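Side-chain contacts in gamma-glutamyltranspeptidase (Streptomyces lincolnensis, PDB 6J3A), which is an LmbA-like homologue of gamma-glutamyltranspeptidases, a family of Ntn-type enzymes, whose own substrate and reaction are not assigned: residues G13-T18 / Q24-V29; L47-P52 / G136-G141; R73-Q78 / W115-R120. All blocks are in the same frame, centred on the assembly; numbering follows the deposited sequence.

Contact 1. Residues G13-T18 / Q24-V29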
loop_
_atom_site.group_PDB
_atom_site.type_symbol
_atom_site.label_atom_id
_atom_site.label_comp_id
_atom_site.label_asym_id
_atom_site.label_seq_id
_atom_site.Cartn_x
_atom_site.Cartn_y
_atom_site.Cartn_z
ATOM N N GLY A 13 -10.857 -5.937 7.932
ATOM C CA GLY A 13 -9.609 -6.138 8.659
ATOM C C GLY A 13 -8.521 -5.199 8.187
ATOM O O GLY A 13 -8.571 -4.712 7.063
ATOM N N MET A 14 -7.543 -4.938 9.048
ATOM C CA MET A 14 -6.416 -4.058 8.705
ATOM C C MET A 14 -5.115 -4.586 9.290
ATOM O O MET A 14 -5.092 -5.046 10.435
ATOM C CB MET A 14 -6.655 -2.627 9.197
ATOM C CG MET A 14 -7.712 -1.841 8.427
ATOM S SD MET A 14 -7.232 -1.406 6.745
ATOM C CE MET A 14 -8.826 -0.912 6.095
ATOM N N VAL A 15 -4.045 -4.523 8.490
ATOM C CA VAL A 15 -2.707 -4.919 8.928
ATOM C C VAL A 15 -1.676 -3.850 8.560
ATOM O O VAL A 15 -1.728 -3.278 7.481
ATOM C CB VAL A 15 -2.291 -6.273 8.324
ATOM C CG1 VAL A 15 -0.918 -6.678 8.839
ATOM C CG2 VAL A 15 -3.317 -7.365 8.647
ATOM N N SER A 16 -0.736 -3.595 9.464
ATOM C CA SER A 16 0.381 -2.716 9.183
ATOM C C SER A 16 1.684 -3.299 9.736
ATOM O O SER A 16 1.834 -3.442 10.951
ATOM C CB SER A 16 0.122 -1.335 9.768
ATOM O OG SER A 16 1.078 -0.412 9.284
ATOM N N SER A 17 2.605 -3.623 8.822
ATOM C CA SER A 17 3.927 -4.173 9.125
ATOM C C SER A 17 5.032 -3.271 8.634
ATOM O O SER A 17 4.802 -2.270 7.948
ATOM C CB SER A 17 4.131 -5.530 8.443
ATOM O OG SER A 17 3.450 -6.541 9.131
ATOM N N THR A 18 6.245 -3.678 8.995
ATOM C CA THR A 18 7.482 -3.152 8.428
ATOM C C THR A 18 7.901 -3.878 7.142
ATOM O O THR A 18 8.984 -3.597 6.631
ATOM C CB THR A 18 8.648 -3.236 9.452
ATOM O OG1 THR A 18 8.745 -4.566 9.982
ATOM C CG2 THR A 18 8.438 -2.259 10.582
ATOM N N GLN A 24 0.545 -8.777 4.036
ATOM C CA GLN A 24 -0.396 -9.478 3.170
ATOM C C GLN A 24 -0.612 -10.922 3.613
ATOM O O GLN A 24 -1.695 -11.476 3.406
ATOM C CB GLN A 24 0.073 -9.414 1.708
ATOM C CG GLN A 24 -0.876 -10.010 0.662
ATOM C CD GLN A 24 -2.340 -9.630 0.864
ATOM O OE1 GLN A 24 -2.687 -8.451 0.836
ATOM N NE2 GLN A 24 -3.207 -10.639 1.074
ATOM N N SER A 25 0.410 -11.519 4.226
ATOM C CA SER A 25 0.324 -12.895 4.712
ATOM C C SER A 25 -0.608 -12.941 5.920
ATOM O O SER A 25 -1.465 -13.824 6.021
ATOM C CB SER A 25 1.708 -13.449 5.082
ATOM O OG SER A 25 2.549 -13.575 3.947
ATOM N N ALA A 26 -0.442 -11.974 6.821
ATOM C CA ALA A 26 -1.342 -11.807 7.965
ATOM C C ALA A 26 -2.778 -11.514 7.513
ATOM O O ALA A 26 -3.740 -12.029 8.076
ATOM C CB ALA A 26 -0.836 -10.689 8.857
ATOM N N MET A 27 -2.909 -10.693 6.479
ATOM C CA MET A 27 -4.209 -10.368 5.915
ATOM C C MET A 27 -4.861 -11.593 5.290
ATOM O O MET A 27 -6.070 -11.772 5.399
ATOM C CB MET A 27 -4.058 -9.284 4.860
ATOM C CG MET A 27 -5.369 -8.758 4.328
ATOM S SD MET A 27 -6.198 -7.787 5.583
ATOM C CE MET A 27 -7.863 -7.739 4.929
ATOM N N ALA A 28 -4.056 -12.415 4.624
ATOM C CA ALA A 28 -4.526 -13.695 4.081
ATOM C C ALA A 28 -5.214 -14.558 5.150
ATOM O O ALA A 28 -6.209 -15.215 4.875
ATOM C CB ALA A 28 -3.374 -14.459 3.439
ATOM N N VAL A 29 -4.680 -14.535 6.365
ATOM C CA VAL A 29 -5.261 -15.275 7.475
ATOM C C VAL A 29 -6.631 -14.713 7.847
ATOM O O VAL A 29 -7.562 -15.479 8.122
ATOM C CB VAL A 29 -4.300 -15.290 8.678
ATOM C CG1 VAL A 29 -4.970 -15.853 9.932
ATOM C CG2 VAL A 29 -3.060 -16.102 8.319
#
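V15 meets A26 and M27 where a strand of the layered alpha/beta Ntn fold is covered by the helix that follows it in sequence. Both methyls of V15 face the helix. CG1 lies 4.0 Å from A26 CB, while CG2 stands nearly as close to that same methyl, so the two branches of the valine fork round the alanine. CG2 also reaches the helix backbone, 4.0 Å from M27 N. This placing follows from chi1 of -178°, which sets CG1 opposite the V15 backbone N and leaves CG2 beside that N.

M27 joins from the flank. Its CB does not aim at the strand, but the bend at chi2 (71°) swings the thioether across, bringing SD to 4.2 Å from V15 CG2. No hydrogen bond links the two segments, and the grip is entirely van der Waals.

Strand 13-17 and helix 24-29 run roughly antiparallel, at 158° between their directions, with the short axes 8.1 Å apart at closest approach. The strand is fixed from both edges by backbone hydrogen bonds: M14 and S16 pair with V427 and D425, G13 and V15 with R617 and V615. Its other face, through M14 and S16, packs on strand 590-594. Beyond the helix lies the second subunit: Q24 NE2 donates a hydrogen bond to E31 of the second subunit, so the helix joins the strand to the dimer interface. Beside G13, which has no side chain, the methyl CE of M27 settles 3.8 Å from G13 O.

Contact 2. Residues L47-P52 / G136-G141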
loop_
_atom_site.group_PDB
_atom_site.type_symbol
_atom_site.label_atom_id
_atom_site.label_comp_id
_atom_site.label_asym_id
_atom_site.label_seq_id
_atom_site.Cartn_x
_atom_site.Cartn_y
_atom_site.Cartn_z
ATOM N N LEU A 47 7.948 -12.469 8.952
ATOM C CA LEU A 47 8.987 -11.478 9.269
ATOM C C LEU A 47 10.364 -12.076 9.541
ATOM O O LEU A 47 11.381 -11.478 9.165
ATOM C CB LEU A 47 8.576 -10.616 10.461
ATOM C CG LEU A 47 7.517 -9.550 10.199
ATOM C CD1 LEU A 47 7.033 -8.980 11.520
ATOM C CD2 LEU A 47 8.063 -8.439 9.320
ATOM N N HIS A 48 10.401 -13.240 10.195
ATOM C CA HIS A 48 11.676 -13.947 10.412
ATOM C C HIS A 48 12.369 -14.129 9.066
ATOM O O HIS A 48 13.561 -13.843 8.912
ATOM C CB HIS A 48 11.474 -15.341 11.011
ATOM C CG HIS A 48 10.830 -15.342 12.355
ATOM N ND1 HIS A 48 10.082 -16.405 12.816
ATOM C CD2 HIS A 48 10.823 -14.415 13.341
ATOM C CE1 HIS A 48 9.629 -16.124 14.026
ATOM N NE2 HIS A 48 10.065 -14.924 14.368
ATOM N N VAL A 49 11.578 -14.592 8.097
ATOM C CA VAL A 49 12.057 -14.967 6.767
ATOM C C VAL A 49 12.424 -13.765 5.906
ATOM O O VAL A 49 13.409 -13.822 5.175
ATOM C CB VAL A 49 11.017 -15.840 6.025
ATOM C CG1 VAL A 49 11.524 -16.254 4.650
ATOM C CG2 VAL A 49 10.695 -17.092 6.830
ATOM N N VAL A 50 11.639 -12.691 5.989
ATOM C CA VAL A 50 11.815 -11.533 5.096
ATOM C C VAL A 50 12.572 -10.354 5.696
ATOM O O VAL A 50 12.927 -9.435 4.965
ATOM C CB VAL A 50 10.477 -11.054 4.495
ATOM C CG1 VAL A 50 9.762 -12.231 3.832
ATOM C CG2 VAL A 50 9.588 -10.369 5.534
ATOM N N GLU A 51 12.807 -10.384 7.009
ATOM C CA GLU A 51 13.689 -9.427 7.680
ATOM C C GLU A 51 14.655 -10.133 8.652
ATOM O O GLU A 51 14.729 -9.777 9.832
ATOM C CB GLU A 51 12.866 -8.376 8.425
ATOM C CG GLU A 51 11.874 -7.627 7.551
ATOM C CD GLU A 51 11.379 -6.336 8.182
ATOM O OE1 GLU A 51 12.216 -5.465 8.501
ATOM O OE2 GLU A 51 10.153 -6.179 8.347
ATOM N N PRO A 52 15.426 -11.117 8.157
ATOM C CA PRO A 52 16.345 -11.883 9.009
ATOM C C PRO A 52 17.582 -11.103 9.465
ATOM O O PRO A 52 18.273 -11.527 10.375
ATOM C CB PRO A 52 16.763 -13.031 8.100
ATOM C CG PRO A 52 16.768 -12.415 6.749
ATOM C CD PRO A 52 15.563 -11.512 6.747
ATOM N N GLY A 136 6.711 -21.472 3.056
ATOM C CA GLY A 136 6.722 -21.240 1.609
ATOM C C GLY A 136 7.789 -20.255 1.159
ATOM O O GLY A 136 8.527 -20.526 0.216
ATOM N N TYR A 137 7.888 -19.119 1.843
ATOM C CA TYR A 137 8.914 -18.129 1.506
ATOM C C TYR A 137 10.314 -18.589 1.898
ATOM O O TYR A 137 11.301 -18.173 1.293
ATOM C CB TYR A 137 8.603 -16.776 2.145
ATOM C CG TYR A 137 7.384 -16.113 1.542
ATOM C CD1 TYR A 137 7.354 -15.765 0.187
ATOM C CD2 TYR A 137 6.253 -15.841 2.312
ATOM C CE1 TYR A 137 6.239 -15.168 -0.382
ATOM C CE2 TYR A 137 5.129 -15.247 1.745
ATOM C CZ TYR A 137 5.133 -14.906 0.400
ATOM O OH TYR A 137 4.035 -14.313 -0.169
ATOM N N ALA A 138 10.395 -19.449 2.905
ATOM C CA ALA A 138 11.666 -19.992 3.333
ATOM C C ALA A 138 12.211 -20.973 2.306
ATOM O O ALA A 138 13.355 -20.838 1.878
ATOM C CB ALA A 138 11.520 -20.662 4.683
ATOM N N GLU A 139 11.392 -21.941 1.900
ATOM C CA GLU A 139 11.861 -22.966 0.953
ATOM C C GLU A 139 11.833 -22.516 -0.518
ATOM O O GLU A 139 12.783 -22.782 -1.239
ATOM C CB GLU A 139 11.168 -24.326 1.169
ATOM C CG GLU A 139 9.883 -24.580 0.405
ATOM C CD GLU A 139 9.383 -26.003 0.575
ATOM O OE1 GLU A 139 9.926 -26.922 -0.077
ATOM O OE2 GLU A 139 8.434 -26.200 1.355
ATOM N N HIS A 140 10.773 -21.831 -0.949
ATOM C CA HIS A 140 10.630 -21.418 -2.368
ATOM C C HIS A 140 11.100 -20.004 -2.669
ATOM O O HIS A 140 11.253 -19.658 -3.835
ATOM C CB HIS A 140 9.194 -21.567 -2.860
ATOM C CG HIS A 140 8.643 -22.947 -2.695
ATOM N ND1 HIS A 140 9.133 -24.032 -3.393
ATOM C CD2 HIS A 140 7.642 -23.419 -1.915
ATOM C CE1 HIS A 140 8.453 -25.113 -3.052
ATOM N NE2 HIS A 140 7.541 -24.770 -2.158
ATOM N N GLY A 141 11.266 -19.178 -1.640
ATOM C CA GLY A 141 12.017 -17.921 -1.755
ATOM C C GLY A 141 11.241 -16.616 -1.808
ATOM O O GLY A 141 10.023 -16.600 -1.988
#
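V49 and A138 bring the two backbones closest, with their CA atoms 6.1 Å apart. Each segment is the last part of a helix: 36-50 leaves helical geometry at E51, and 127-140 does so at G141, whose positive phi of 105° suits a glycine. The last turns of the two helices thus lie together just before both run into loops.

V49 does the work on its side. Its CG1 rests on the backbone of the other helix, 3.8 Å from Y137 C and equally 3.8 Å from A138 N, so the methyl presses on the peptide that joins those residues. Y137 adds its CB, 3.9 Å from the same CG1. The second branch, V49 CG2, comes to 4.2 Å from A138 CB, methyl against methyl. With chi1 at -69°, the Y137 side chain starts beside its own backbone N, and the ring then leads away from V49, packing on L21 and S25 of helix 20-31. Its hydroxyl OH is hydrogen-bonded to R617 of the second subunit.

L188 of helix 186-200 also packs on V49. Across the two segments there is no polar bond at all: the small contact depends on close fit, and the polar end of Y137 is engaged separately, across the subunit interface.

Contact 3. Residues R73-Q78 / W115-R120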
loop_
_atom_site.group_PDB
_atom_site.type_symbol
_atom_site.label_atom_id
_atom_site.label_comp_id
_atom_site.label_asym_id
_atom_site.label_seq_id
_atom_site.Cartn_x
_atom_site.Cartn_y
_atom_site.Cartn_z
ATOM N N ARG A 73 -3.903 -6.265 27.685
ATOM C CA ARG A 73 -3.095 -7.268 28.349
ATOM C C ARG A 73 -1.766 -7.365 27.595
ATOM O O ARG A 73 -1.728 -7.228 26.372
ATOM C CB ARG A 73 -3.877 -8.591 28.327
ATOM C CG ARG A 73 -3.532 -9.605 29.400
ATOM C CD ARG A 73 -4.069 -9.224 30.773
ATOM N NE ARG A 73 -3.666 -10.237 31.751
ATOM C CZ ARG A 73 -3.247 -10.018 33.000
ATOM N NH1 ARG A 73 -3.153 -8.790 33.510
ATOM N NH2 ARG A 73 -2.903 -11.059 33.756
ATOM N N VAL A 74 -0.676 -7.547 28.340
ATOM C CA VAL A 74 0.683 -7.706 27.793
ATOM C C VAL A 74 1.071 -9.180 27.842
ATOM O O VAL A 74 0.862 -9.838 28.855
ATOM C CB VAL A 74 1.728 -6.900 28.608
ATOM C CG1 VAL A 74 3.154 -7.259 28.217
ATOM C CG2 VAL A 74 1.530 -5.409 28.419
ATOM N N LEU A 75 1.647 -9.673 26.747
ATOM C CA LEU A 75 2.200 -11.024 26.672
ATOM C C LEU A 75 3.710 -10.900 26.507
ATOM O O LEU A 75 4.201 -10.512 25.448
ATOM C CB LEU A 75 1.561 -11.828 25.538
ATOM C CG LEU A 75 2.121 -13.225 25.244
ATOM C CD1 LEU A 75 2.360 -14.058 26.493
ATOM C CD2 LEU A 75 1.179 -13.962 24.311
ATOM N N CYS A 76 4.428 -11.212 27.584
ATOM C CA CYS A 76 5.862 -11.044 27.645
ATOM C C CYS A 76 6.570 -12.210 26.991
ATOM O O CYS A 76 6.557 -13.332 27.508
ATOM C CB CYS A 76 6.346 -10.923 29.086
ATOM S SG CYS A 76 8.153 -10.818 29.190
ATOM N N GLY A 77 7.204 -11.913 25.861
ATOM C CA GLY A 77 8.082 -12.854 25.180
ATOM C C GLY A 77 9.516 -12.373 25.161
ATOM O O GLY A 77 10.269 -12.719 24.256
ATOM N N GLN A 78 9.883 -11.535 26.128
ATOM C CA GLN A 78 11.271 -11.184 26.358
ATOM C C GLN A 78 11.883 -12.198 27.315
ATOM O O GLN A 78 11.439 -12.341 28.452
ATOM C CB GLN A 78 11.380 -9.791 26.941
ATOM C CG GLN A 78 12.791 -9.410 27.357
ATOM C CD GLN A 78 13.736 -9.397 26.183
ATOM O OE1 GLN A 78 13.642 -8.528 25.310
ATOM N NE2 GLN A 78 14.650 -10.371 26.144
ATOM N N TRP A 115 4.521 -16.434 20.842
ATOM C CA TRP A 115 3.602 -16.608 19.708
ATOM C C TRP A 115 2.764 -17.881 19.848
ATOM O O TRP A 115 1.620 -17.932 19.382
ATOM C CB TRP A 115 4.367 -16.636 18.376
ATOM C CG TRP A 115 5.009 -15.328 18.003
ATOM C CD1 TRP A 115 6.341 -15.095 17.784
ATOM C CD2 TRP A 115 4.347 -14.075 17.801
ATOM N NE1 TRP A 115 6.548 -13.772 17.457
ATOM C CE2 TRP A 115 5.340 -13.125 17.465
ATOM C CE3 TRP A 115 3.010 -13.664 17.868
ATOM C CZ2 TRP A 115 5.039 -11.796 17.196
ATOM C CZ3 TRP A 115 2.711 -12.336 17.597
ATOM C CH2 TRP A 115 3.723 -11.416 17.268
ATOM N N MET A 116 3.338 -18.903 20.476
ATOM C CA MET A 116 2.619 -20.142 20.731
ATOM C C MET A 116 1.532 -19.900 21.754
ATOM O O MET A 116 0.436 -20.419 21.615
ATOM C CB MET A 116 3.556 -21.248 21.235
ATOM C CG MET A 116 4.467 -21.875 20.193
ATOM S SD MET A 116 3.684 -22.290 18.624
ATOM C CE MET A 116 4.085 -20.816 17.689
ATOM N N LEU A 117 1.848 -19.122 22.787
ATOM C CA LEU A 117 0.857 -18.781 23.809
ATOM C C LEU A 117 -0.293 -17.996 23.204
ATOM O O LEU A 117 -1.461 -18.295 23.463
ATOM C CB LEU A 117 1.464 -17.966 24.960
ATOM C CG LEU A 117 1.710 -18.665 26.302
ATOM C CD1 LEU A 117 2.071 -17.621 27.342
ATOM C CD2 LEU A 117 0.530 -19.476 26.819
ATOM N N LEU A 118 0.052 -16.992 22.404
ATOM C CA LEU A 118 -0.946 -16.181 21.716
ATOM C C LEU A 118 -1.883 -17.048 20.882
ATOM O O LEU A 118 -3.099 -16.983 21.031
ATOM C CB LEU A 118 -0.272 -15.126 20.839
ATOM C CG LEU A 118 -1.212 -14.016 20.346
ATOM C CD1 LEU A 118 -1.715 -13.118 21.470
ATOM C CD2 LEU A 118 -0.506 -13.172 19.305
ATOM N N LEU A 119 -1.302 -17.873 20.029
ATOM C CA LEU A 119 -2.075 -18.790 19.210
ATOM C C LEU A 119 -2.971 -19.701 20.057
ATOM O O LEU A 119 -4.133 -19.893 19.743
ATOM C CB LEU A 119 -1.144 -19.628 18.321
ATOM C CG LEU A 119 -1.751 -20.343 17.104
ATOM C CD1 LEU A 119 -2.444 -19.372 16.159
ATOM C CD2 LEU A 119 -0.684 -21.112 16.343
ATOM N N ARG A 120 -2.439 -20.226 21.148
ATOM C CA ARG A 120 -3.167 -21.192 21.967
ATOM C C ARG A 120 -4.347 -20.569 22.704
ATOM O O ARG A 120 -5.434 -21.156 22.747
ATOM C CB ARG A 120 -2.221 -21.842 22.974
ATOM C CG ARG A 120 -2.833 -23.014 23.734
ATOM C CD ARG A 120 -2.048 -23.356 24.981
ATOM N NE ARG A 120 -2.029 -22.242 25.932
ATOM C CZ ARG A 120 -1.589 -22.302 27.187
ATOM N NH1 ARG A 120 -1.110 -23.433 27.701
ATOM N NH2 ARG A 120 -1.632 -21.209 27.943
#
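L75 points from its strand into the gap between L117 and L118, one methyl for each. The arms of the fork part company at CG: CD1 meets the CD1 methyl of L117 tip to tip at 3.7 Å, whereas CD2 drops onto the start of the next residue, 3.8 Å from L118 N and 3.9 Å from L118 CB. CD2 is also 4.1 Å from L117 CB, so it touches both leucines. Seen as whole side chains, L75 and each of its partners cross obliquely and do not lie alongside one another. The reach is set by an extended first torsion, L75 CG opposite the backbone N (chi1 175°). L118 also starts opposite its backbone N, and its CD1 touches L75 CD2 at 4.1 Å. The join is wholly apolar and all three leucines are buried.

Strand 73-77 is flanked by its neighbours 61-66 and 256-265, L75 pairing its backbone with I63 and V74 with E258; L65 packs against the L75 side chain. Helix 111-122 also covers strand 61-66, through W115 on V61 and I63. The same helix leans on helix 36-50 through W115, M116 and L119 and on helix 205-217, where R120 makes a salt bridge to E210.

From the N terminus, contact 1 closes first: strand 13-17 turns into helix 20-31, which folds back on it after only a few residues. Helix 36-50 follows, and its end opens contact 2, which stays open until the end of helix 127-140. Contact 3 is nested inside that long loop, strand 73-77 meeting helix 111-122, the helix just before 127-140. Contacts 1 and 2 touch directly: T18 OG1 makes a probable hydrogen bond to E51 OE2 at 2.7 Å. Both of these contacts also reach the second subunit. Contact 3 touches neither. Contacts 1 and 3 each join a strand to a helix, while contact 2 joins helices 36-50 and 127-140.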